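Local coordinates for taurocyamine kinase (Schistosoma mansoni, PDB 4WOD), which reversibly transfers phosphate between ATP and taurocyamine, using magnesium as cofactor, in two tandem phosphagen kinase units, at residues S638-V643 with D684-R689; T483-G488 with G597-V602. The protein carries 4 engineered substitutions. All blocks are in the same frame, centred on the assembly; numbering follows the deposited sequence.

Interaction 1 (S638-V643 with D684-R689); sequences SMRASV and DISNKR
Arg640 reaches across from strand 639-646 to Asp684 on strand 682-687, its antiparallel neighbour in the eight-stranded sheet of the phosphagen kinase catalytic domain. CG stands anti to the backbone N (chi1 -178°) and the chain stays extended to NE, which lays the guanidinium flat over Ser686, CB lying 3.7 Å from its plane and over its centre. At the edge, NH2 forms a salt bridge with OD1 of Asp684 (2.8 Å) on its syn side; the two flat groups are only 15° apart, though each partner is tilted out of the other's plane, NH2 off the carboxylate and OD1 off the guanidinium. Water 1 joins Arg640 NH1 to Asp684 OD2, an oxygen that also salt-bridges Arg669. Arg640 and Arg669 are both predicted to bind ATP, so Asp684 probably steadies two arginines of the nucleotide site. On the other sheet face, Val643 CG2 packs 4.1 Å from Ile685 CB, and a pair of backbone bonds ties these two residues. At Asn687 the backbone adds only a weak bond, from its N to Ala641 O, and the side-chain amide takes over: OD1 accepts from Ala641 N (2.8 Å) in the carbonyl plane, while ND2 gives a nearly straight bond, 169° at the hydrogen, to Met639 O (3.2 Å).

Interaction 2 (T483-G488 with G597-V602); sequences TRVRVG and GNLAAV
The central strand 480-489 of the catalytic sheet is covered here by the first turn of helix 599-614, and the contact is made by Thr483 and Val485 on one side and Leu599 and Val602 on the other. Thr483 points at the helix start and divides its two branches. OG1 comes within 3.2 Å of Gly597 CA and donates a hydrogen bond to Gly596 O, just before the segment, so the hydroxyl is tied to the loop that leads into the helix. CG2, anti to the backbone N, turns instead to the apolar side and lies 3.9 Å from Leu599 CD1, the two side chains crossing at about a right angle. That same CD1 reaches further along the strand to Val485 CG2 (3.7 Å). Helix 599-614 follows directly on strand 588-595, the antiparallel neighbour of 480-489, and folds back over the sheet; Leu606 and Ile610, further along it, continue the cover over Val485 and Val487. Val602 lies along the strand with both methyls: CG2 sits 4.0 Å from Thr483 CB, while CG1, anti to its own backbone N (chi1 -178°), touches Val485 N at 3.7 Å and also meets Arg484 CA. Arg484 itself directs its side chain off the helix side, toward Arg589, and both arginines are predicted ATP ligands. No hydrogen bond joins the two segments. Asn598 occupies the N-cap position of the helix, where its OD1 accepts a weak capping bond from Ala601 N (3.3 Å).

In the fold
Both contacts lie in the catalytic domain of the second kinase unit, their centres 9 Å apart, and share one antiparallel sheet in which strands 480-489 and 639-646 are neighbours. Interaction 2 comes first along the chain and closes before interaction 1 opens. Backbone bonds join them directly: Ser642 N lies 2.7 Å from Arg484 O, and Arg486 N 2.9 Å from Arg640 O. Interaction 1 carries the sheet outward to strand 682-687, whereas interaction 2 seats helix 599-614 on it. Between them they hold most of two clusters of residues predicted to bind ATP, so these neighbouring strands probably frame part of the nucleotide site.

Interaction 1 (S638-V643 with D684-R689)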
loop_
_atom_site.group_PDB
_atom_site.type_symbol
_atom_site.label_atom_id
_atom_site.label_comp_id
_atom_site.label_asym_id
_atom_site.label_seq_id
_atom_site.Cartn_x
_atom_site.Cartn_y
_atom_site.Cartn_z
ATOM N N SER A 638 1.480 20.728 23.318
ATOM C CA SER A 638 1.143 20.211 22.003
ATOM C C SER A 638 1.064 21.330 20.979
ATOM O O SER A 638 0.283 21.245 20.048
ATOM C CB SER A 638 -0.184 19.456 22.034
ATOM O OG SER A 638 -0.333 18.705 20.843
ATOM N N MET A 639 1.853 22.376 21.183
ATOM C CA MET A 639 1.702 23.627 20.444
ATOM C C MET A 639 2.853 23.869 19.516
ATOM O O MET A 639 4.014 23.820 19.918
ATOM C CB MET A 639 1.582 24.817 21.392
ATOM C CG MET A 639 1.426 26.153 20.667
ATOM S SD MET A 639 1.008 27.520 21.773
ATOM C CE MET A 639 -0.773 27.240 21.952
ATOM N N ARG A 640 2.516 24.156 18.270
ATOM C CA ARG A 640 3.493 24.529 17.281
ATOM C C ARG A 640 3.072 25.839 16.632
ATOM O O ARG A 640 2.059 25.895 15.931
ATOM C CB ARG A 640 3.653 23.416 16.234
ATOM C CG ARG A 640 4.710 23.695 15.163
ATOM C CD ARG A 640 4.698 22.558 14.127
ATOM N NE ARG A 640 5.690 22.700 13.068
ATOM C CZ ARG A 640 5.554 23.482 11.998
ATOM N NH1 ARG A 640 4.468 24.228 11.844
ATOM N NH2 ARG A 640 6.511 23.525 11.078
ATOM N N ALA A 641 3.830 26.893 16.923
ATOM C CA ALA A 641 3.662 28.182 16.262
ATOM C C ALA A 641 4.725 28.332 15.191
ATOM O O ALA A 641 5.893 28.000 15.404
ATOM C CB ALA A 641 3.757 29.315 17.249
ATOM N N SER A 642 4.342 28.874 14.051
ATOM C CA SER A 642 5.262 28.893 12.941
ATOM C C SER A 642 5.028 30.078 12.035
ATOM O O SER A 642 3.964 30.700 12.067
ATOM C CB SER A 642 5.153 27.589 12.146
ATOM O OG SER A 642 3.902 27.498 11.496
ATOM N N VAL A 643 6.046 30.397 11.242
ATOM C CA VAL A 643 5.931 31.413 10.201
ATOM C C VAL A 643 6.541 30.910 8.912
ATOM O O VAL A 643 7.473 30.109 8.922
ATOM C CB VAL A 643 6.635 32.747 10.582
ATOM C CG1 VAL A 643 5.908 33.436 11.721
ATOM C CG2 VAL A 643 8.115 32.517 10.910
ATOM N N ASP A 684 10.192 27.614 6.581
ATOM C CA ASP A 684 9.182 27.454 7.613
ATOM C C ASP A 684 9.877 27.321 8.970
ATOM O O ASP A 684 10.595 26.353 9.214
ATOM C CB ASP A 684 8.298 26.244 7.331
ATOM C CG ASP A 684 7.174 26.113 8.324
ATOM O OD1 ASP A 684 7.420 25.569 9.420
ATOM O OD2 ASP A 684 6.053 26.577 8.021
ATOM N N ILE A 685 9.674 28.307 9.838
ATOM C CA ILE A 685 10.333 28.324 11.142
ATOM C C ILE A 685 9.324 28.064 12.251
ATOM O O ILE A 685 8.257 28.673 12.279
ATOM C CB ILE A 685 11.036 29.680 11.420
ATOM C CG1 ILE A 685 11.908 30.103 10.232
ATOM C CG2 ILE A 685 11.861 29.606 12.701
ATOM C CD1 ILE A 685 13.041 29.151 9.956
ATOM N N SER A 686 9.645 27.164 13.168
ATOM C CA SER A 686 8.731 26.920 14.279
ATOM C C SER A 686 9.482 26.729 15.594
ATOM O O SER A 686 10.675 26.436 15.594
ATOM C CB SER A 686 7.851 25.701 13.984
ATOM O OG SER A 686 8.635 24.564 13.670
ATOM N N ASN A 687 8.791 26.908 16.716
ATOM C CA ASN A 687 9.373 26.522 17.995
ATOM C C ASN A 687 9.582 25.025 18.016
ATOM O O ASN A 687 8.749 24.264 17.517
ATOM C CB ASN A 687 8.498 26.950 19.174
ATOM C CG ASN A 687 7.092 26.356 19.123
ATOM O OD1 ASN A 687 6.279 26.730 18.275
ATOM N ND2 ASN A 687 6.789 25.446 20.057
ATOM N N LYS A 688 10.696 24.589 18.584
ATOM C CA LYS A 688 10.927 23.162 18.698
ATOM C C LYS A 688 10.301 22.579 19.976
ATOM O O LYS A 688 9.829 21.444 19.978
ATOM C CB LYS A 688 12.423 22.872 18.648
ATOM C CG LYS A 688 12.758 21.449 18.260
ATOM C CD LYS A 688 14.237 21.161 18.458
ATOM C CE LYS A 688 14.822 21.987 19.601
ATOM N NZ LYS A 688 15.698 21.163 20.494
ATOM N N ARG A 689 10.265 23.359 21.051
ATOM C CA ARG A 689 9.795 22.829 22.328
ATOM C C ARG A 689 8.294 22.573 22.331
ATOM O O ARG A 689 7.536 23.285 21.666
ATOM C CB ARG A 689 10.159 23.782 23.464
ATOM C CG ARG A 689 11.667 23.910 23.678
ATOM C CD ARG A 689 11.983 25.028 24.650
ATOM N NE ARG A 689 11.855 24.589 26.030
ATOM C CZ ARG A 689 11.869 25.401 27.080
ATOM N NH1 ARG A 689 11.990 26.714 26.911
ATOM N NH2 ARG A 689 11.755 24.897 28.300
HETATM O O HOH W 1 3.861 25.239 9.334
HETATM O O HOH W 2 8.471 22.091 14.765
HETATM O O HOH W 3 4.033 28.653 8.829
#

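Interaction 2 (T483-G488 with G597-V602)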
loop_
_atom_site.group_PDB
_atom_site.type_symbol
_atom_site.label_atom_id
_atom_site.label_comp_id
_atom_site.label_asym_id
_atom_site.label_seq_id
_atom_site.Cartn_x
_atom_site.Cartn_y
_atom_site.Cartn_z
ATOM N N THR A 483 1.508 33.316 9.080
ATOM C CA THR A 483 1.687 32.870 10.458
ATOM C C THR A 483 0.622 31.825 10.795
ATOM O O THR A 483 -0.485 31.863 10.265
ATOM C CB THR A 483 1.608 34.070 11.432
ATOM O OG1 THR A 483 2.541 35.070 11.007
ATOM C CG2 THR A 483 1.929 33.659 12.879
ATOM N N ARG A 484 0.971 30.903 11.690
ATOM C CA ARG A 484 0.154 29.755 12.002
ATOM C C ARG A 484 0.498 29.319 13.428
ATOM O O ARG A 484 1.671 29.332 13.819
ATOM C CB ARG A 484 0.429 28.632 10.981
ATOM C CG ARG A 484 -0.427 27.338 11.065
ATOM C CD ARG A 484 0.187 26.286 10.108
ATOM N NE ARG A 484 -0.550 25.019 9.968
ATOM C CZ ARG A 484 -0.273 23.901 10.644
ATOM N NH1 ARG A 484 0.695 23.890 11.542
ATOM N NH2 ARG A 484 -0.973 22.787 10.432
ATOM N N VAL A 485 -0.516 28.991 14.218
ATOM C CA VAL A 485 -0.286 28.263 15.471
ATOM C C VAL A 485 -1.284 27.125 15.524
ATOM O O VAL A 485 -2.448 27.311 15.233
ATOM C CB VAL A 485 -0.432 29.135 16.748
ATOM C CG1 VAL A 485 0.032 28.335 17.990
ATOM C CG2 VAL A 485 0.363 30.409 16.622
ATOM N N ARG A 486 -0.828 25.936 15.893
ATOM C CA ARG A 486 -1.756 24.837 16.069
ATOM C C ARG A 486 -1.510 24.104 17.384
ATOM O O ARG A 486 -0.428 24.229 17.985
ATOM C CB ARG A 486 -1.671 23.853 14.899
ATOM C CG ARG A 486 -0.368 23.105 14.752
ATOM C CD ARG A 486 -0.304 21.806 15.593
ATOM N NE ARG A 486 0.902 21.026 15.292
ATOM C CZ ARG A 486 1.589 20.301 16.171
ATOM N NH1 ARG A 486 1.223 20.246 17.443
ATOM N NH2 ARG A 486 2.659 19.627 15.766
ATOM N N VAL A 487 -2.505 23.324 17.800
ATOM C CA VAL A 487 -2.318 22.368 18.898
ATOM C C VAL A 487 -2.941 21.024 18.564
ATOM O O VAL A 487 -3.876 20.949 17.759
ATOM C CB VAL A 487 -2.928 22.864 20.234
ATOM C CG1 VAL A 487 -2.173 24.097 20.773
ATOM C CG2 VAL A 487 -4.418 23.132 20.074
ATOM N N GLY A 488 -2.421 19.962 19.184
ATOM C CA GLY A 488 -3.104 18.684 19.185
ATOM C C GLY A 488 -3.990 18.540 20.414
ATOM O O GLY A 488 -3.675 19.110 21.449
ATOM N N GLY A 597 2.306 38.628 9.427
ATOM C CA GLY A 597 3.067 38.202 10.585
ATOM C C GLY A 597 2.443 38.524 11.930
ATOM O O GLY A 597 3.137 38.550 12.945
ATOM N N ASN A 598 1.134 38.750 11.944
ATOM C CA ASN A 598 0.451 39.112 13.178
ATOM C C ASN A 598 0.145 37.894 14.055
ATOM O O ASN A 598 -0.974 37.369 14.054
ATOM C CB ASN A 598 -0.839 39.863 12.880
ATOM C CG ASN A 598 -1.393 40.540 14.102
ATOM O OD1 ASN A 598 -0.930 40.300 15.223
ATOM N ND2 ASN A 598 -2.391 41.387 13.905
ATOM N N LEU A 599 1.157 37.483 14.811
ATOM C CA LEU A 599 1.100 36.315 15.677
ATOM C C LEU A 599 0.096 36.486 16.806
ATOM O O LEU A 599 -0.552 35.525 17.220
ATOM C CB LEU A 599 2.491 36.030 16.248
ATOM C CG LEU A 599 2.633 34.960 17.333
ATOM C CD1 LEU A 599 2.138 33.623 16.817
ATOM C CD2 LEU A 599 4.101 34.871 17.787
ATOM N N ALA A 600 -0.037 37.711 17.305
ATOM C CA ALA A 600 -0.939 37.956 18.414
ATOM C C ALA A 600 -2.366 37.639 17.990
ATOM O O ALA A 600 -3.118 37.080 18.770
ATOM C CB ALA A 600 -0.823 39.392 18.901
ATOM N N ALA A 601 -2.731 37.987 16.751
ATOM C CA ALA A 601 -4.086 37.748 16.258
ATOM C C ALA A 601 -4.332 36.267 15.918
ATOM O O ALA A 601 -5.437 35.762 16.109
ATOM C CB ALA A 601 -4.372 38.621 15.035
ATOM N N VAL A 602 -3.311 35.579 15.409
ATOM C CA VAL A 602 -3.437 34.149 15.131
ATOM C C VAL A 602 -3.592 33.389 16.452
ATOM O O VAL A 602 -4.441 32.497 16.601
ATOM C CB VAL A 602 -2.208 33.615 14.361
ATOM C CG1 VAL A 602 -2.382 32.125 14.037
ATOM C CG2 VAL A 602 -2.003 34.413 13.094
#